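Local coordinates for protein RNA-dependent RNA Polymerase (PDB 6TZ0) that probably carries out transcription and genome replication of a double-stranded RNA virus, copying RNA from an RNA template with nucleoside triphosphates, at residues Val451-Phe456 with Thr935-Leu940; Gly944-Ser949 with Ile967-Gly972. All coordinates share one frame; numbering follows the deposited sequence.

The two contacts lie one after the other along the chain, and their centres are about 15 Å apart. Contact 1 sets helix 449-455, in the central polymerase region, against the end of helix 927-937; contact 2 folds the loop ahead of helix 973-979 onto the start of helix 945-958. They meet at Glu938, whose OE2 packs 3.3 Å from Arg946 CD. Arg950 ties them further, with one salt bridge to Glu938 and a hydrogen bond to Gly970 O. Helix 973-979 then carries Leu973 and Ile977 back to Leu937. Both contacts sit about 33-34 Å from the chain's centre, away from the magnesium- and nucleotide-binding residues.

Contact 1 (Val451-Phe456 with Thr935-Leu940); sequences VMQAVF and TSLEQL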
ATOM      1  N   VAL A 451       8.040   6.682  15.315  1.00 45.24           N
ATOM      2  CA  VAL A 451       8.635   7.838  15.981  1.00 45.24           C
ATOM      3  C   VAL A 451       7.671   9.016  15.960  1.00 45.24           C
ATOM      4  O   VAL A 451       7.559   9.761  16.939  1.00 45.24           O
ATOM      5  CB  VAL A 451       9.998   8.172  15.339  1.00 45.24           C
ATOM      6  CG1 VAL A 451      10.564   9.478  15.851  1.00 45.24           C
ATOM      7  CG2 VAL A 451      10.979   7.073  15.647  1.00 45.24           C
ATOM      8  N   MET A 452       6.924   9.161  14.864  1.00 43.49           N
ATOM      9  CA  MET A 452       5.849  10.147  14.780  1.00 43.49           C
ATOM     10  C   MET A 452       4.773   9.897  15.831  1.00 43.49           C
ATOM     11  O   MET A 452       4.229  10.842  16.409  1.00 43.49           O
ATOM     12  CB  MET A 452       5.265  10.111  13.369  1.00 43.49           C
ATOM     13  CG  MET A 452       4.029  10.944  13.085  1.00 43.49           C
ATOM     14  SD  MET A 452       4.128  12.730  13.095  1.00 43.49           S
ATOM     15  CE  MET A 452       2.387  13.139  13.175  1.00 43.49           C
ATOM     16  N   GLN A 453       4.476   8.631  16.112  1.00 40.86           N
ATOM     17  CA  GLN A 453       3.496   8.315  17.143  1.00 40.86           C
ATOM     18  C   GLN A 453       4.075   8.516  18.539  1.00 40.86           C
ATOM     19  O   GLN A 453       3.357   8.911  19.462  1.00 40.86           O
ATOM     20  CB  GLN A 453       2.993   6.884  16.945  1.00 40.86           C
ATOM     21  CG  GLN A 453       1.939   6.437  17.932  1.00 40.86           C
ATOM     22  CD  GLN A 453       0.672   7.243  17.840  1.00 40.86           C
ATOM     23  OE1 GLN A 453       0.175   7.522  16.756  1.00 40.86           O
ATOM     24  NE2 GLN A 453       0.148   7.640  18.985  1.00 40.86           N
ATOM     25  N   ALA A 454       5.374   8.264  18.710  1.00 42.17           N
ATOM     26  CA  ALA A 454       6.009   8.487  20.003  1.00 42.17           C
ATOM     27  C   ALA A 454       6.166   9.969  20.321  1.00 42.17           C
ATOM     28  O   ALA A 454       6.232  10.344  21.495  1.00 42.17           O
ATOM     29  CB  ALA A 454       7.368   7.795  20.039  1.00 42.17           C
ATOM     30  N   VAL A 455       6.220  10.823  19.303  1.00 43.13           N
ATOM     31  CA  VAL A 455       6.380  12.254  19.540  1.00 43.13           C
ATOM     32  C   VAL A 455       5.064  12.886  19.977  1.00 43.13           C
ATOM     33  O   VAL A 455       5.012  13.628  20.964  1.00 43.13           O
ATOM     34  CB  VAL A 455       6.970  12.927  18.284  1.00 43.13           C
ATOM     35  CG1 VAL A 455       6.804  14.413  18.328  1.00 43.13           C
ATOM     36  CG2 VAL A 455       8.450  12.627  18.199  1.00 43.13           C
ATOM     37  N   PHE A 456       3.971  12.581  19.278  1.00 40.47           N
ATOM     38  CA  PHE A 456       2.664  13.153  19.571  1.00 40.47           C
ATOM     39  C   PHE A 456       1.812  12.243  20.442  1.00 40.47           C
ATOM     40  O   PHE A 456       0.588  12.220  20.299  1.00 40.47           O
ATOM     41  CB  PHE A 456       1.927  13.473  18.277  1.00 40.47           C
ATOM     42  CG  PHE A 456       2.556  14.562  17.484  1.00 40.47           C
ATOM     43  CD1 PHE A 456       2.325  15.886  17.797  1.00 40.47           C
ATOM     44  CD2 PHE A 456       3.389  14.264  16.426  1.00 40.47           C
ATOM     45  CE1 PHE A 456       2.907  16.890  17.060  1.00 40.47           C
ATOM     46  CE2 PHE A 456       3.973  15.261  15.689  1.00 40.47           C
ATOM     47  CZ  PHE A 456       3.731  16.575  16.005  1.00 40.47           C
ATOM     48  N   THR A 935       9.286   5.603  26.520  1.00 49.01           N
ATOM     49  CA  THR A 935       8.490   5.527  27.738  1.00 49.01           C
ATOM     50  C   THR A 935       7.110   6.136  27.530  1.00 49.01           C
ATOM     51  O   THR A 935       6.109   5.605  28.024  1.00 49.01           O
ATOM     52  CB  THR A 935       9.230   6.240  28.871  1.00 49.01           C
ATOM     53  OG1 THR A 935      10.532   5.666  29.021  1.00 49.01           O
ATOM     54  CG2 THR A 935       8.493   6.103  30.186  1.00 49.01           C
ATOM     55  N   SER A 936       7.033   7.238  26.780  1.00 47.05           N
ATOM     56  CA  SER A 936       5.733   7.823  26.480  1.00 47.05           C
ATOM     57  C   SER A 936       4.943   6.970  25.499  1.00 47.05           C
ATOM     58  O   SER A 936       3.710   6.944  25.562  1.00 47.05           O
ATOM     59  CB  SER A 936       5.905   9.232  25.927  1.00 47.05           C
ATOM     60  OG  SER A 936       6.538   9.202  24.665  1.00 47.05           O
ATOM     61  N   LEU A 937       5.627   6.266  24.597  1.00 46.26           N
ATOM     62  CA  LEU A 937       4.926   5.418  23.640  1.00 46.26           C
ATOM     63  C   LEU A 937       4.355   4.170  24.299  1.00 46.26           C
ATOM     64  O   LEU A 937       3.302   3.680  23.880  1.00 46.26           O
ATOM     65  CB  LEU A 937       5.870   5.046  22.501  1.00 46.26           C
ATOM     66  CG  LEU A 937       5.357   4.159  21.375  1.00 46.26           C
ATOM     67  CD1 LEU A 937       4.148   4.781  20.724  1.00 46.26           C
ATOM     68  CD2 LEU A 937       6.455   3.970  20.366  1.00 46.26           C
ATOM     69  N   GLU A 938       5.012   3.660  25.344  1.00 52.32           N
ATOM     70  CA  GLU A 938       4.504   2.486  26.054  1.00 52.32           C
ATOM     71  C   GLU A 938       3.200   2.728  26.801  1.00 52.32           C
ATOM     72  O   GLU A 938       2.569   1.757  27.225  1.00 52.32           O
ATOM     73  CB  GLU A 938       5.526   1.981  27.064  1.00 52.32           C
ATOM     74  CG  GLU A 938       6.741   1.358  26.465  1.00 52.32           C
ATOM     75  CD  GLU A 938       7.702   0.867  27.517  1.00 52.32           C
ATOM     76  OE1 GLU A 938       7.446   1.105  28.716  1.00 52.32           O
ATOM     77  OE2 GLU A 938       8.721   0.246  27.150  1.00 52.32           O
ATOM     78  N   GLN A 939       2.784   3.977  26.987  1.00 43.62           N
ATOM     79  CA  GLN A 939       1.605   4.279  27.775  1.00 43.62           C
ATOM     80  C   GLN A 939       0.336   4.335  26.939  1.00 43.62           C
ATOM     81  O   GLN A 939      -0.624   4.995  27.344  1.00 43.62           O
ATOM     82  CB  GLN A 939       1.790   5.605  28.510  1.00 43.62           C
ATOM     83  CG  GLN A 939       3.057   5.680  29.325  1.00 43.62           C
ATOM     84  CD  GLN A 939       3.257   4.467  30.188  1.00 43.62           C
ATOM     85  OE1 GLN A 939       4.205   3.711  30.002  1.00 43.62           O
ATOM     86  NE2 GLN A 939       2.345   4.250  31.122  1.00 43.62           N
ATOM     87  N   LEU A 940       0.304   3.672  25.784  1.00 40.93           N
ATOM     88  CA  LEU A 940      -0.811   3.836  24.862  1.00 40.93           C
ATOM     89  C   LEU A 940      -1.670   2.597  24.688  1.00 40.93           C
ATOM     90  O   LEU A 940      -2.764   2.708  24.140  1.00 40.93           O
ATOM     91  CB  LEU A 940      -0.311   4.284  23.485  1.00 40.93           C
ATOM     92  CG  LEU A 940       0.365   5.651  23.409  1.00 40.93           C
ATOM     93  CD1 LEU A 940       0.714   5.968  21.974  1.00 40.93           C
ATOM     94  CD2 LEU A 940      -0.494   6.734  24.010  1.00 40.93           C
TER
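Leu937 spreads its two methyls over neighbouring residues of helix 449-455, CD1 lying 3.9 Å from Gln453 CG and CD2 3.9 Å from Ala454 CB. The fork faces this way because CG stands opposite the backbone N across the CA-CB bond (chi1 180°), and the Gln453 and Leu937 side chains cross at roughly a right angle. Backbones are close as well: the CA atoms of Ala454 and Leu937 are 4.9 Å apart, a spacing that the small alanine side chain allows. A bend at chi2 (63°) turns the Gln453 chain so that its amide nitrogen NE2 comes 3.5 Å from Leu940 CD1, a polar group resting against a methyl. The contact joins a helix of the central polymerase region to the C-terminal region, which in reoviral polymerases forms the bracelet domain. Helix 973-979 adds Ile977 against both Ala454 and Leu937, while helix 413-422 supplies Trp417 and Leu421 to Gln453 and Leu418 to Leu940. Ser936 OG comes 3.4 Å from Ala454 O without a hydrogen bond between them. Its bonds run instead to Leu933 O within its own helix and to Asn64 ND2 of the Viral structural protein 4 chain, an amide that also reaches Ala454 O weakly and so bridges the two helices.

Contact 2 (Gly944-Ser949 with Ile967-Gly972); sequences GEREKS and IVYGYG
Arg946 and Tyr969 are brought face to face by two different first torsions. In Arg946, CG sits across from the carbonyl carbon (chi1 -66°) and the chain then runs extended to NE; in Tyr969, CG lies opposite the backbone N (chi1 -179°), swinging the ring over toward the arginine. The guanidinium consequently lies flat on the ring, their planes only 16° apart, in an offset stack that is also a cation-pi contact. Evidence for the offset is that CZ of Arg946 stands 4.2 Å from the Tyr969 ring centroid and well off the ring normal, whereas NH1 is the atom above the ring centre. Farther back along the chain, Arg946 CG rests 3.7 Å from Tyr969 CE2, so the aliphatic part shares in the packing. Tyr969 OH lies over a face of the guanidinium, 3.3 Å from Arg946 NH2, but the angle is too poor for a hydrogen bond.

One turn further along the helix, Ser949 meets the loop backbone. Its OG accepts a weak hydrogen bond from Gly970 N at 3.2 Å, while its stronger partner is Ala1113 O, beyond both segments. A methyl of Val968 packs against the same hydroxyl, CG1 lying 3.8 Å from Ser949 OG. Between the stack and the serine the backbones close up: Gly970 CA lies 3.3 Å from Arg946 O in a CA-H...O contact, and the CA atoms of Arg946 and Gly970 are 4.0 Å apart. Gly972, just beyond, occupies the N-cap position of helix 973-979. The contact is a helix-loop-helix connection in the C-terminal region, whose loop folds back across the start of helix 945-958 before helix 973-979 begins.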
ATOM      1  N   GLY A 944       2.119  -2.233  31.159  1.00 60.59           N
ATOM      2  CA  GLY A 944       2.837  -3.053  32.109  1.00 60.59           C
ATOM      3  C   GLY A 944       3.589  -4.242  31.553  1.00 60.59           C
ATOM      4  O   GLY A 944       4.224  -4.959  32.332  1.00 60.59           O
ATOM      5  N   GLU A 945       3.541  -4.484  30.245  1.00 66.13           N
ATOM      6  CA  GLU A 945       4.234  -5.650  29.710  1.00 66.13           C
ATOM      7  C   GLU A 945       5.734  -5.409  29.571  1.00 66.13           C
ATOM      8  O   GLU A 945       6.531  -6.341  29.724  1.00 66.13           O
ATOM      9  CB  GLU A 945       3.639  -6.047  28.360  1.00 66.13           C
ATOM     10  CG  GLU A 945       2.222  -6.575  28.435  1.00 66.13           C
ATOM     11  CD  GLU A 945       1.686  -6.979  27.075  1.00 66.13           C
ATOM     12  OE1 GLU A 945       2.379  -6.737  26.065  1.00 66.13           O
ATOM     13  OE2 GLU A 945       0.573  -7.539  27.017  1.00 66.13           O
ATOM     14  N   ARG A 946       6.139  -4.175  29.291  1.00 69.76           N
ATOM     15  CA  ARG A 946       7.530  -3.898  28.963  1.00 69.76           C
ATOM     16  C   ARG A 946       8.360  -3.494  30.173  1.00 69.76           C
ATOM     17  O   ARG A 946       9.562  -3.786  30.216  1.00 69.76           O
ATOM     18  CB  ARG A 946       7.596  -2.814  27.888  1.00 69.76           C
ATOM     19  CG  ARG A 946       7.010  -3.255  26.552  1.00 69.76           C
ATOM     20  CD  ARG A 946       7.060  -2.145  25.527  1.00 69.76           C
ATOM     21  NE  ARG A 946       6.376  -2.490  24.286  1.00 69.76           N
ATOM     22  CZ  ARG A 946       6.972  -3.017  23.223  1.00 69.76           C
ATOM     23  NH1 ARG A 946       8.277  -3.251  23.238  1.00 69.76           N
ATOM     24  NH2 ARG A 946       6.266  -3.297  22.138  1.00 69.76           N
ATOM     25  N   GLU A 947       7.755  -2.842  31.170  1.00 73.73           N
ATOM     26  CA  GLU A 947       8.516  -2.493  32.364  1.00 73.73           C
ATOM     27  C   GLU A 947       8.814  -3.722  33.215  1.00 73.73           C
ATOM     28  O   GLU A 947       9.852  -3.770  33.884  1.00 73.73           O
ATOM     29  CB  GLU A 947       7.787  -1.422  33.180  1.00 73.73           C
ATOM     30  CG  GLU A 947       6.456  -1.842  33.776  1.00 73.73           C
ATOM     31  CD  GLU A 947       5.817  -0.744  34.606  1.00 73.73           C
ATOM     32  OE1 GLU A 947       6.401   0.358  34.677  1.00 73.73           O
ATOM     33  OE2 GLU A 947       4.740  -0.985  35.192  1.00 73.73           O
ATOM     34  N   LYS A 948       7.950  -4.742  33.162  1.00 73.69           N
ATOM     35  CA  LYS A 948       8.262  -6.009  33.814  1.00 73.69           C
ATOM     36  C   LYS A 948       9.408  -6.720  33.111  1.00 73.69           C
ATOM     37  O   LYS A 948      10.245  -7.354  33.764  1.00 73.69           O
ATOM     38  CB  LYS A 948       7.030  -6.910  33.843  1.00 73.69           C
ATOM     39  CG  LYS A 948       5.934  -6.460  34.776  1.00 73.69           C
ATOM     40  CD  LYS A 948       4.790  -7.453  34.748  1.00 73.69           C
ATOM     41  CE  LYS A 948       3.649  -7.030  35.657  1.00 73.69           C
ATOM     42  NZ  LYS A 948       2.532  -8.010  35.598  1.00 73.69           N
ATOM     43  N   SER A 949       9.462  -6.618  31.780  1.00 75.09           N
ATOM     44  CA  SER A 949      10.564  -7.208  31.030  1.00 75.09           C
ATOM     45  C   SER A 949      11.877  -6.497  31.331  1.00 75.09           C
ATOM     46  O   SER A 949      12.919  -7.146  31.471  1.00 75.09           O
ATOM     47  CB  SER A 949      10.255  -7.168  29.535  1.00 75.09           C
ATOM     48  OG  SER A 949      11.316  -7.718  28.778  1.00 75.09           O
ATOM     49  N   ILE A 967      17.082  -8.341  22.406  1.00 77.61           N
ATOM     50  CA  ILE A 967      16.407  -9.586  22.734  1.00 77.61           C
ATOM     51  C   ILE A 967      15.429  -9.293  23.868  1.00 77.61           C
ATOM     52  O   ILE A 967      14.377  -9.933  23.987  1.00 77.61           O
ATOM     53  CB  ILE A 967      17.447 -10.665  23.097  1.00 77.61           C
ATOM     54  CG1 ILE A 967      18.408 -10.872  21.930  1.00 77.61           C
ATOM     55  CG2 ILE A 967      16.824 -11.985  23.382  1.00 77.61           C
ATOM     56  CD1 ILE A 967      17.725 -11.276  20.638  1.00 77.61           C
ATOM     57  N   VAL A 968      15.756  -8.291  24.684  1.00 74.16           N
ATOM     58  CA  VAL A 968      14.875  -7.859  25.761  1.00 74.16           C
ATOM     59  C   VAL A 968      13.695  -7.099  25.172  1.00 74.16           C
ATOM     60  O   VAL A 968      13.869  -6.212  24.327  1.00 74.16           O
ATOM     61  CB  VAL A 968      15.653  -7.002  26.772  1.00 74.16           C
ATOM     62  CG1 VAL A 968      14.748  -6.493  27.882  1.00 74.16           C
ATOM     63  CG2 VAL A 968      16.803  -7.796  27.351  1.00 74.16           C
ATOM     64  N   TYR A 969      12.484  -7.446  25.620  1.00 73.63           N
ATOM     65  CA  TYR A 969      11.264  -6.918  25.022  1.00 73.63           C
ATOM     66  C   TYR A 969      10.914  -5.525  25.524  1.00 73.63           C
ATOM     67  O   TYR A 969      10.279  -4.757  24.795  1.00 73.63           O
ATOM     68  CB  TYR A 969      10.099  -7.870  25.286  1.00 73.63           C
ATOM     69  CG  TYR A 969       8.782  -7.437  24.679  1.00 73.63           C
ATOM     70  CD1 TYR A 969       8.550  -7.557  23.313  1.00 73.63           C
ATOM     71  CD2 TYR A 969       7.770  -6.908  25.473  1.00 73.63           C
ATOM     72  CE1 TYR A 969       7.349  -7.166  22.759  1.00 73.63           C
ATOM     73  CE2 TYR A 969       6.569  -6.514  24.927  1.00 73.63           C
ATOM     74  CZ  TYR A 969       6.363  -6.646  23.571  1.00 73.63           C
ATOM     75  OH  TYR A 969       5.160  -6.251  23.030  1.00 73.63           O
ATOM     76  N   GLY A 970      11.292  -5.188  26.761  1.00 71.99           N
ATOM     77  CA  GLY A 970      11.096  -3.829  27.240  1.00 71.99           C
ATOM     78  C   GLY A 970      11.936  -2.819  26.488  1.00 71.99           C
ATOM     79  O   GLY A 970      11.558  -1.649  26.376  1.00 71.99           O
ATOM     80  N   TYR A 971      13.071  -3.254  25.964  1.00 70.97           N
ATOM     81  CA  TYR A 971      13.893  -2.485  25.046  1.00 70.97           C
ATOM     82  C   TYR A 971      13.413  -2.771  23.623  1.00 70.97           C
ATOM     83  O   TYR A 971      12.321  -3.307  23.421  1.00 70.97           O
ATOM     84  CB  TYR A 971      15.361  -2.841  25.278  1.00 70.97           C
ATOM     85  CG  TYR A 971      15.878  -2.402  26.624  1.00 70.97           C
ATOM     86  CD1 TYR A 971      15.332  -1.308  27.281  1.00 70.97           C
ATOM     87  CD2 TYR A 971      16.865  -3.126  27.269  1.00 70.97           C
ATOM     88  CE1 TYR A 971      15.799  -0.917  28.515  1.00 70.97           C
ATOM     89  CE2 TYR A 971      17.335  -2.744  28.509  1.00 70.97           C
ATOM     90  CZ  TYR A 971      16.793  -1.641  29.128  1.00 70.97           C
ATOM     91  OH  TYR A 971      17.251  -1.255  30.366  1.00 70.97           O
ATOM     92  N   GLY A 972      14.194  -2.409  22.619  1.00 69.25           N
ATOM     93  CA  GLY A 972      13.850  -2.719  21.241  1.00 69.25           C
ATOM     94  C   GLY A 972      12.963  -1.692  20.586  1.00 69.25           C
ATOM     95  O   GLY A 972      13.240  -1.246  19.470  1.00 69.25           O
TER